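Local atomic coordinates of 457aa long hypothetical protein (Pyrococcus horikoshii, PDB entry 2CSU), a protein that is of unknown function but combines a Rossmann-type CoA-binding domain with a flavodoxin-like and a Ligase-CoA domain of the succinyl-CoA synthetase superfamily. Residues E329-R332 with S333-P336; A349-R352 with G353-Y357; V415-K418 with A419-L423. All blocks are in the same frame, centred on the assembly; numbering follows the deposited sequence.

Contact 1: E329-R332 with S333-P336; sequences EELR and SFLP
Ser333 and Phe334 share one kind of first torsion, which turns both side chains back onto the last turn of helix 325-334, toward Glu330 and Leu331. Ser333 places OG between its own backbone N and carbonyl carbon (chi1 77°), which brings the hydroxyl onto the carbonyl of Glu330; Phe334 does likewise (chi1 72°), and its ring is laid back against the preceding turn. The serine hydroxyl donates to the backbone, with Ser333 OG 2.6 Å from Glu330 O and only modestly tilted from the carbonyl plane. The same oxygen also takes the amide of Ser333, at 3.0 Å from Ser333 N to Glu330 O, but this donor stands well above the plane and uses no lone pair. One carbonyl is thus gripped twice by a single residue. The bond expected of a regular helix, Ser333 N to Glu329 O, is present but weak, a sign that the last turn is tightening. The four-residue spacing returns two residues later, where Leu335 N reaches Leu331 O at 3.1 Å, although Leu335 itself has already left helical geometry; Phe334 N, in between, gives that oxygen only a weak bond. Leu331 O also lies over one face of the Phe334 ring, offset toward its rim. The apolar side chains lie side by side, pointing the same way: Leu331 CD2 meets Phe334 CZ at 4.0 Å and Leu335 CD1 at 4.2 Å. In the fold, Leu331 and Phe334 pack on helix 353-365 through Leu362 and Thr359, Arg358 of that helix makes a cation-pi contact with the Phe334 ring, and Leu335 rests on Met347 in the loop after strand 344-346.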
loop_
_atom_site.group_PDB
_atom_site.type_symbol
_atom_site.label_atom_id
_atom_site.label_comp_id
_atom_site.label_asym_id
_atom_site.label_seq_id
_atom_site.Cartn_x
_atom_site.Cartn_y
_atom_site.Cartn_z
ATOM N N GLU A 329 32.706 15.235 -7.391
ATOM C CA GLU A 329 33.673 14.939 -8.438
ATOM C C GLU A 329 33.845 13.457 -8.691
ATOM O O GLU A 329 33.881 13.029 -9.842
ATOM C CB GLU A 329 35.038 15.562 -8.119
ATOM C CG GLU A 329 35.162 17.014 -8.532
ATOM C CD GLU A 329 36.594 17.526 -8.466
ATOM O OE1 GLU A 329 36.814 18.713 -8.797
ATOM O OE2 GLU A 329 37.496 16.745 -8.085
ATOM N N GLU A 330 33.961 12.669 -7.629
ATOM C CA GLU A 330 34.133 11.233 -7.797
ATOM C C GLU A 330 32.873 10.617 -8.394
ATOM O O GLU A 330 32.953 9.677 -9.181
ATOM C CB GLU A 330 34.440 10.633 -6.413
ATOM C CG GLU A 330 35.041 9.256 -6.125
ATOM C CD GLU A 330 35.651 8.830 -4.809
ATOM O OE1 GLU A 330 36.308 9.477 -3.996
ATOM O OE2 GLU A 330 35.377 7.649 -4.657
ATOM N N LEU A 331 31.709 11.141 -8.019
ATOM C CA LEU A 331 30.447 10.630 -8.558
ATOM C C LEU A 331 30.462 10.800 -10.076
ATOM O O LEU A 331 30.122 9.887 -10.840
ATOM C CB LEU A 331 29.261 11.398 -7.961
ATOM C CG LEU A 331 28.875 11.082 -6.510
ATOM C CD1 LEU A 331 27.781 12.036 -6.043
ATOM C CD2 LEU A 331 28.397 9.635 -6.411
ATOM N N ARG A 332 30.877 11.988 -10.494
ATOM C CA ARG A 332 30.969 12.356 -11.901
ATOM C C ARG A 332 31.966 11.493 -12.685
ATOM O O ARG A 332 31.884 11.398 -13.904
ATOM C CB ARG A 332 31.375 13.827 -11.978
ATOM C CG ARG A 332 31.386 14.458 -13.348
ATOM C CD ARG A 332 30.984 15.919 -13.180
ATOM N NE ARG A 332 31.655 16.524 -12.032
ATOM C CZ ARG A 332 31.243 17.626 -11.409
ATOM N NH1 ARG A 332 30.149 18.261 -11.816
ATOM N NH2 ARG A 332 31.934 18.095 -10.376
ATOM N N SER A 333 32.899 10.854 -11.989
ATOM C CA SER A 333 33.894 10.038 -12.667
ATOM C C SER A 333 33.411 8.663 -13.111
ATOM O O SER A 333 33.771 8.202 -14.195
ATOM C CB SER A 333 35.132 9.878 -11.791
ATOM O OG SER A 333 34.903 8.935 -10.767
ATOM N N PHE A 334 32.585 8.007 -12.304
ATOM C CA PHE A 334 32.125 6.675 -12.672
ATOM C C PHE A 334 30.669 6.572 -13.112
ATOM O O PHE A 334 30.248 5.529 -13.608
ATOM C CB PHE A 334 32.390 5.702 -11.522
ATOM C CG PHE A 334 31.497 5.905 -10.334
ATOM C CD1 PHE A 334 30.264 5.262 -10.258
ATOM C CD2 PHE A 334 31.890 6.734 -9.290
ATOM C CE1 PHE A 334 29.425 5.441 -9.148
ATOM C CE2 PHE A 334 31.063 6.927 -8.171
ATOM C CZ PHE A 334 29.829 6.278 -8.100
ATOM N N LEU A 335 29.903 7.641 -12.934
ATOM C CA LEU A 335 28.498 7.627 -13.339
ATOM C C LEU A 335 28.329 8.137 -14.758
ATOM O O LEU A 335 29.193 8.828 -15.276
ATOM C CB LEU A 335 27.656 8.489 -12.401
ATOM C CG LEU A 335 27.507 7.975 -10.971
ATOM C CD1 LEU A 335 26.677 8.970 -10.143
ATOM C CD2 LEU A 335 26.865 6.611 -11.009
ATOM N N PRO A 336 27.213 7.793 -15.408
ATOM C CA PRO A 336 26.967 8.245 -16.783
ATOM C C PRO A 336 26.983 9.776 -16.888
ATOM O O PRO A 336 26.962 10.482 -15.873
ATOM C CB PRO A 336 25.592 7.653 -17.098
ATOM C CG PRO A 336 25.586 6.391 -16.281
ATOM C CD PRO A 336 26.173 6.848 -14.971
#

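Contact 2: A349-R352 with G353-Y357; sequences ASAR and GEDYY
Asp355 folds its carboxylate back over the backbone of Arg352, the N-cap residue of helix 353-365, and so illustrates one half of a capping box, the N3 side chain accepting from the N-cap amide; the arginine side chain cannot supply the reciprocal half. With CG beside its own N (chi1 -68°), the aspartate brings OD1 to Arg352 N at 2.8 Å. The bond is practically straight, at 178°, and uses the anti lone pair of OD1. In the other direction the N-cap carbonyl starts the helix: Tyr356 N donates to Arg352 O at 3.0 Å, while the bond from Asp355 N to the same oxygen is weak. The N and O of Arg352 are thus both bonded to the first turn, by the Asp355 carboxylate and by Tyr356 N. The arginine's extended chain leads its guanidinium away from the aspartate, and NH2 is hydrogen-bonded to Ala382 O. Tyr356 reaches inward instead, its hydroxyl bonded to Ile375 O of strand 371-377 and its ring meeting that of His389 at a steep angle. Arg352 O lies at the edge of this ring, in its plane, and the methyl of Ala351 approaches it obliquely, with Ala351 CB 3.8 Å from Tyr356 CE1.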
loop_
_atom_site.group_PDB
_atom_site.type_symbol
_atom_site.label_atom_id
_atom_site.label_comp_id
_atom_site.label_asym_id
_atom_site.label_seq_id
_atom_site.Cartn_x
_atom_site.Cartn_y
_atom_site.Cartn_z
ATOM N N ALA A 349 19.358 4.737 -15.196
ATOM C CA ALA A 349 18.622 3.481 -15.184
ATOM C C ALA A 349 19.557 2.285 -15.364
ATOM O O ALA A 349 19.173 1.138 -15.132
ATOM C CB ALA A 349 17.573 3.492 -16.283
ATOM N N SER A 350 20.788 2.561 -15.774
ATOM C CA SER A 350 21.781 1.521 -15.982
ATOM C C SER A 350 22.551 1.210 -14.708
ATOM O O SER A 350 23.388 0.312 -14.689
ATOM C CB SER A 350 22.766 1.956 -17.066
ATOM O OG SER A 350 23.303 3.234 -16.769
ATOM N N ALA A 351 22.274 1.949 -13.642
ATOM C CA ALA A 351 22.972 1.726 -12.383
ATOM C C ALA A 351 23.018 0.259 -11.949
ATOM O O ALA A 351 21.983 -0.404 -11.777
ATOM C CB ALA A 351 22.349 2.562 -11.288
ATOM N N ARG A 352 24.238 -0.235 -11.765
ATOM C CA ARG A 352 24.457 -1.604 -11.324
ATOM C C ARG A 352 24.799 -1.651 -9.837
ATOM O O ARG A 352 25.011 -0.636 -9.184
ATOM C CB ARG A 352 25.611 -2.185 -12.146
ATOM C CG ARG A 352 25.213 -2.486 -13.593
ATOM C CD ARG A 352 26.283 -3.312 -14.320
ATOM N NE ARG A 352 25.846 -3.635 -15.682
ATOM C CZ ARG A 352 25.070 -4.723 -15.821
ATOM N NH1 ARG A 352 24.744 -5.442 -14.759
ATOM N NH2 ARG A 352 24.579 -5.039 -17.023
ATOM N N GLY A 353 24.803 -2.878 -9.290
ATOM C CA GLY A 353 25.147 -3.022 -7.882
ATOM C C GLY A 353 26.382 -2.193 -7.516
ATOM O O GLY A 353 26.419 -1.489 -6.515
ATOM N N GLU A 354 27.432 -2.324 -8.349
ATOM C CA GLU A 354 28.663 -1.593 -8.072
ATOM C C GLU A 354 28.414 -0.086 -7.944
ATOM O O GLU A 354 29.020 0.610 -7.140
ATOM C CB GLU A 354 29.661 -1.857 -9.202
ATOM C CG GLU A 354 30.133 -3.313 -9.259
ATOM C CD GLU A 354 30.530 -3.791 -7.878
ATOM O OE1 GLU A 354 31.258 -3.082 -7.193
ATOM O OE2 GLU A 354 30.136 -4.895 -7.511
ATOM N N ASP A 355 27.511 0.418 -8.810
ATOM C CA ASP A 355 27.198 1.841 -8.769
ATOM C C ASP A 355 26.514 2.230 -7.458
ATOM O O ASP A 355 26.775 3.271 -6.871
ATOM C CB ASP A 355 26.279 2.165 -9.949
ATOM C CG ASP A 355 27.048 2.025 -11.256
ATOM O OD1 ASP A 355 26.484 1.456 -12.192
ATOM O OD2 ASP A 355 28.175 2.505 -11.334
ATOM N N TYR A 356 25.570 1.371 -7.028
ATOM C CA TYR A 356 24.885 1.629 -5.766
ATOM C C TYR A 356 25.858 1.596 -4.582
ATOM O O TYR A 356 25.814 2.417 -3.679
ATOM C CB TYR A 356 23.797 0.567 -5.581
ATOM C CG TYR A 356 22.492 1.072 -6.095
ATOM C CD1 TYR A 356 22.215 1.016 -7.458
ATOM C CD2 TYR A 356 21.530 1.571 -5.216
ATOM C CE1 TYR A 356 20.985 1.443 -7.938
ATOM C CE2 TYR A 356 20.302 2.007 -5.698
ATOM C CZ TYR A 356 20.032 1.950 -7.053
ATOM O OH TYR A 356 18.807 2.365 -7.541
ATOM N N TYR A 357 26.741 0.576 -4.589
ATOM C CA TYR A 357 27.740 0.478 -3.527
ATOM C C TYR A 357 28.576 1.755 -3.430
ATOM O O TYR A 357 28.679 2.384 -2.386
ATOM C CB TYR A 357 28.648 -0.719 -3.834
ATOM C CG TYR A 357 29.973 -0.564 -3.167
ATOM C CD1 TYR A 357 30.070 -0.650 -1.780
ATOM C CD2 TYR A 357 31.131 -0.380 -3.926
ATOM C CE1 TYR A 357 31.307 -0.560 -1.159
ATOM C CE2 TYR A 357 32.368 -0.280 -3.305
ATOM C CZ TYR A 357 32.456 -0.363 -1.927
ATOM O OH TYR A 357 33.678 -0.221 -1.297
#

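Contact 3: V415-K418 with A419-L423; sequences VSEK and AKELL
The first turns of helix 417-424, the helical arm of the beta-alpha-beta unit formed with strands 406-411 and 430-431, show how an ordinary helix start is assembled from backbone bonds and one water. Lys420 N donates to Ser416 O at 3.1 Å, Glu421 N to Glu417 O at 3.0 Å in a nearly straight bond (174°), and Leu422 N to Lys418 O at 3.1 Å. Ahead of this ladder a water spans the opening: it donates to Val415 O at 2.8 Å and accepts from Ala419 N at 3.0 Å, so that it stands in for a direct link between a carbonyl and an amide four residues apart. Among the side chains, Glu417 and Glu421 are paired one turn apart. Glu421 is extended beyond CG, and its aliphatic part passes alongside the carbonyl of Glu417, with Glu421 CG 3.5 Å from Glu417 O. Glu417 is bent at chi2 (-121°), and the side chains cross, with the carboxylate planes 77° apart, leaving Glu417 OE1 and Glu421 OE1 4.0 Å from each other. Such close like charges would probably raise the proton affinity of both groups, which the salt bridge of Glu417 OE2 with Lys171 NZ of the second subunit probably offsets in part, at least for Glu417. Val415 touches Tyr167 of that subunit. Lys420 NZ is hydrogen-bonded to Glu172 O of its own chain and more weakly to Thr430 O. On the inner side Ala419 packs on Phe410 of strand 406-411, Leu423 on the same strand and on helix 388-400, and Leu422 on helix 388-400.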
loop_
_atom_site.group_PDB
_atom_site.type_symbol
_atom_site.label_atom_id
_atom_site.label_comp_id
_atom_site.label_asym_id
_atom_site.label_seq_id
_atom_site.Cartn_x
_atom_site.Cartn_y
_atom_site.Cartn_z
ATOM N N VAL A 415 8.661 -7.850 -8.577
ATOM C CA VAL A 415 10.037 -7.636 -9.026
ATOM C C VAL A 415 10.992 -7.196 -7.914
ATOM O O VAL A 415 12.186 -7.514 -7.940
ATOM C CB VAL A 415 10.070 -6.559 -10.134
ATOM C CG1 VAL A 415 11.484 -6.386 -10.668
ATOM C CG2 VAL A 415 9.102 -6.911 -11.241
ATOM N N SER A 416 10.472 -6.459 -6.937
ATOM C CA SER A 416 11.301 -5.947 -5.851
ATOM C C SER A 416 11.280 -6.730 -4.533
ATOM O O SER A 416 11.985 -6.388 -3.593
ATOM C CB SER A 416 10.913 -4.488 -5.584
ATOM O OG SER A 416 9.609 -4.398 -5.035
ATOM N N GLU A 417 10.486 -7.791 -4.472
ATOM C CA GLU A 417 10.357 -8.574 -3.253
ATOM C C GLU A 417 11.643 -9.130 -2.659
ATOM O O GLU A 417 11.869 -9.004 -1.452
ATOM C CB GLU A 417 9.342 -9.706 -3.464
ATOM C CG GLU A 417 7.892 -9.220 -3.461
ATOM C CD GLU A 417 7.044 -9.879 -2.381
ATOM O OE1 GLU A 417 7.556 -10.055 -1.244
ATOM O OE2 GLU A 417 5.874 -10.222 -2.671
ATOM N N LYS A 418 12.487 -9.736 -3.490
ATOM C CA LYS A 418 13.731 -10.307 -2.992
ATOM C C LYS A 418 14.683 -9.236 -2.478
ATOM O O LYS A 418 15.364 -9.434 -1.478
ATOM C CB LYS A 418 14.414 -11.134 -4.088
ATOM C CG LYS A 418 13.588 -12.324 -4.562
ATOM C CD LYS A 418 14.219 -13.009 -5.774
ATOM C CE LYS A 418 13.288 -14.081 -6.336
ATOM N NZ LYS A 418 13.578 -14.404 -7.763
ATOM N N ALA A 419 14.742 -8.101 -3.163
ATOM C CA ALA A 419 15.625 -7.024 -2.722
ATOM C C ALA A 419 15.171 -6.494 -1.357
ATOM O O ALA A 419 15.992 -6.217 -0.487
ATOM C CB ALA A 419 15.641 -5.898 -3.755
ATOM N N LYS A 420 13.863 -6.363 -1.164
ATOM C CA LYS A 420 13.348 -5.874 0.114
ATOM C C LYS A 420 13.675 -6.858 1.232
ATOM O O LYS A 420 14.239 -6.481 2.262
ATOM C CB LYS A 420 11.826 -5.668 0.065
ATOM C CG LYS A 420 11.280 -5.092 1.371
ATOM C CD LYS A 420 9.779 -4.907 1.373
ATOM C CE LYS A 420 9.287 -4.569 2.778
ATOM N NZ LYS A 420 8.000 -3.807 2.781
ATOM N N GLU A 421 13.312 -8.121 1.024
ATOM C CA GLU A 421 13.562 -9.160 2.018
ATOM C C GLU A 421 15.013 -9.101 2.472
ATOM O O GLU A 421 15.300 -9.149 3.670
ATOM C CB GLU A 421 13.226 -10.548 1.442
ATOM C CG GLU A 421 11.724 -10.868 1.449
ATOM C CD GLU A 421 11.353 -12.167 0.728
ATOM O OE1 GLU A 421 10.138 -12.475 0.647
ATOM O OE2 GLU A 421 12.261 -12.881 0.247
ATOM N N LEU A 422 15.922 -8.960 1.514
ATOM C CA LEU A 422 17.350 -8.890 1.809
ATOM C C LEU A 422 17.736 -7.635 2.587
ATOM O O LEU A 422 18.598 -7.685 3.464
ATOM C CB LEU A 422 18.154 -8.968 0.510
ATOM C CG LEU A 422 19.683 -8.913 0.630
ATOM C CD1 LEU A 422 20.209 -10.078 1.482
ATOM C CD2 LEU A 422 20.286 -8.970 -0.764
ATOM N N LEU A 423 17.125 -6.501 2.250
ATOM C CA LEU A 423 17.415 -5.260 2.968
ATOM C C LEU A 423 16.848 -5.373 4.385
ATOM O O LEU A 423 17.546 -5.107 5.370
ATOM C CB LEU A 423 16.783 -4.062 2.252
ATOM C CG LEU A 423 17.353 -3.742 0.868
ATOM C CD1 LEU A 423 16.362 -2.932 0.055
ATOM C CD2 LEU A 423 18.667 -2.996 1.034
HETATM O O HOH W 1 14.162 -7.517 -6.010
#

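How the contacts relate
The three contacts follow one another along the chain within the Ligase-CoA domain and lie on the same side of the chain's centre. Contacts 1 and 2 are neighbours, their centres 12 Å apart, and they touch directly: Phe334 CD1 packs against Asp355 OD2 at 3.6 Å, so the end of helix 325-334 sits beside the start of helix 353-365. Contact 3 stands apart, its centre 16 Å from that of contact 2 and 27 Å from that of contact 1. Helix 388-400 lies between contacts 2 and 3, since Tyr357 and Leu423 both pack on it. One helix end and two helix starts thus flank a single mixed sheet, and contact 3 alone reaches the second subunit.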